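PDB 6D6J: HIT family hydrolase from Legionella pneumophila subsp. pneumophila, which probably hydrolyses nucleotide-type phosphate substrates through a histidine-triad active site and binds a zinc ion. Local coordinates for residues A34-R39 / T44-I49. Numbering follows the deposited sequence. Where two conformers were deposited one is given.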
# COMPACT_ATOMS: atom_id res chain seq x y z
N ALA B 34 4.63 7.02 -13.20
CA ALA B 34 3.26 7.09 -12.71
C ALA B 34 2.36 7.57 -13.83
O ALA B 34 2.73 8.47 -14.60
CB ALA B 34 3.11 8.01 -11.50
N PHE B 35 1.17 6.98 -13.92
CA PHE B 35 0.26 7.28 -15.02
C PHE B 35 -1.17 7.02 -14.56
O PHE B 35 -1.41 6.35 -13.55
CB PHE B 35 0.62 6.48 -16.29
CG PHE B 35 0.71 4.99 -16.08
CD1 PHE B 35 1.89 4.41 -15.63
CD2 PHE B 35 -0.38 4.17 -16.35
CE1 PHE B 35 1.96 3.04 -15.44
CE2 PHE B 35 -0.31 2.80 -16.15
CZ PHE B 35 0.87 2.24 -15.70
N ARG B 36 -2.13 7.54 -15.32
CA ARG B 36 -3.53 7.33 -14.96
C ARG B 36 -3.98 5.89 -15.24
O ARG B 36 -3.67 5.32 -16.28
CB ARG B 36 -4.43 8.25 -15.77
CG ARG B 36 -4.31 9.73 -15.43
CD ARG B 36 -5.36 10.51 -16.18
NE ARG B 36 -5.42 11.91 -15.79
CZ ARG B 36 -6.41 12.70 -16.17
NH1 ARG B 36 -7.38 12.22 -16.95
NH2 ARG B 36 -6.45 13.96 -15.78
N ASP B 37 -4.77 5.34 -14.32
CA ASP B 37 -5.49 4.10 -14.62
C ASP B 37 -6.62 4.42 -15.60
O ASP B 37 -7.40 5.35 -15.37
CB ASP B 37 -6.07 3.54 -13.31
CG ASP B 37 -6.60 2.12 -13.43
OD1 ASP B 37 -7.25 1.76 -14.43
OD2 ASP B 37 -6.40 1.35 -12.47
N ILE B 38 -6.70 3.68 -16.71
CA ILE B 38 -7.73 3.94 -17.71
C ILE B 38 -9.14 3.64 -17.20
O ILE B 38 -10.10 4.13 -17.80
CB ILE B 38 -7.51 3.18 -19.04
CG1 ILE B 38 -7.45 1.66 -18.83
CG2 ILE B 38 -6.28 3.70 -19.76
CD1 ILE B 38 -7.58 0.88 -20.13
N ARG B 39 -9.28 2.84 -16.14
CA ARG B 39 -10.58 2.49 -15.56
C ARG B 39 -10.62 3.03 -14.13
O ARG B 39 -10.60 2.26 -13.16
CB ARG B 39 -10.80 0.98 -15.57
CG ARG B 39 -10.96 0.38 -16.95
CD ARG B 39 -11.43 -1.06 -16.86
NE ARG B 39 -12.11 -1.53 -18.07
CZ ARG B 39 -11.49 -1.91 -19.18
NH1 ARG B 39 -10.16 -1.88 -19.24
NH2 ARG B 39 -12.19 -2.32 -20.24
N THR B 44 -9.94 10.72 -9.09
CA THR B 44 -8.56 10.60 -9.55
C THR B 44 -8.05 9.22 -9.17
O THR B 44 -8.16 8.81 -8.00
CB THR B 44 -7.65 11.68 -8.94
OG1 THR B 44 -8.06 12.96 -9.43
CG2 THR B 44 -6.17 11.47 -9.30
N HIS B 45 -7.46 8.51 -10.13
CA HIS B 45 -6.93 7.17 -9.88
C HIS B 45 -5.63 7.02 -10.66
O HIS B 45 -5.63 6.95 -11.90
CB HIS B 45 -7.98 6.12 -10.28
CG HIS B 45 -7.62 4.72 -9.94
ND1 HIS B 45 -8.55 3.70 -10.02
CD2 HIS B 45 -6.45 4.13 -9.57
CE1 HIS B 45 -7.97 2.56 -9.71
NE2 HIS B 45 -6.70 2.79 -9.42
N LEU B 46 -4.52 6.99 -9.94
CA LEU B 46 -3.19 6.93 -10.53
C LEU B 46 -2.53 5.61 -10.17
O LEU B 46 -2.86 4.98 -9.16
CB LEU B 46 -2.35 8.13 -10.07
CG LEU B 46 -3.01 9.49 -10.38
CD1 LEU B 46 -2.29 10.64 -9.70
CD2 LEU B 46 -3.14 9.74 -11.88
N LEU B 47 -1.57 5.21 -11.00
CA LEU B 47 -0.78 4.00 -10.80
C LEU B 47 0.68 4.39 -10.75
O LEU B 47 1.15 5.16 -11.60
CB LEU B 47 -0.98 3.04 -11.98
CG LEU B 47 -2.43 2.60 -12.18
CD1 LEU B 47 -2.61 1.81 -13.47
CD2 LEU B 47 -2.91 1.79 -10.99
N ILE B 48 1.41 3.89 -9.75
CA ILE B 48 2.85 4.15 -9.61
C ILE B 48 3.55 2.81 -9.75
O ILE B 48 3.24 1.86 -9.01
CB ILE B 48 3.20 4.85 -8.28
CG1 ILE B 48 2.39 6.14 -8.05
CG2 ILE B 48 4.70 5.19 -8.27
CD1 ILE B 48 1.00 5.98 -7.45
N ILE B 49 4.45 2.71 -10.73
CA ILE B 49 5.09 1.43 -11.06
C ILE B 49 6.60 1.56 -11.07
O ILE B 49 7.15 2.64 -11.37
CB ILE B 49 4.61 0.86 -12.41
CG1 ILE B 49 5.14 1.67 -13.62
CG2 ILE B 49 3.10 0.73 -12.43
CD1 ILE B 49 4.96 0.94 -14.94
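Phe35 and Leu47 form the central hydrogen-bonded pair of an antiparallel beta hairpin, strands 32-36 and 44-50, in the five-stranded sheet of the HIT fold. Phe35 N donates to Leu47 O (2.9 Å), and Leu47 N returns a bond to Phe35 O (2.8 Å). Past the end of the first strand, Asp37 N still reaches His45 O (3.0 Å), prolonging the pairing toward the connecting loop. On one face of the sheet Ala34 and Ile48 pack against helix 62-81; on the other, Phe35 and Leu47 meet helix 12-17, where Phe13 turns edge-to-face with the Phe35 ring. With CG set between the backbone N and carbonyl carbon (chi1 55°), one face of that ring lies over Leu47 CB, offset toward the rim, and CE2 touches Leu47 CD1, while Ile49 CD1 comes in at the ring edge, 3.7 Å from Phe35 CE1. The Ile49 side chain also lies beside His107, the predicted nucleophile, and the zinc ligand His105. Asp37 OD1 accepts from Arg39 N, closing an Asx turn. The His45 ring is held at both nitrogens, ND1 by Gln41 N and NE2 by His109 ND1, while Asp37 CB sits over its face, 3.8 Å from the ring centroid and 10° off the normal.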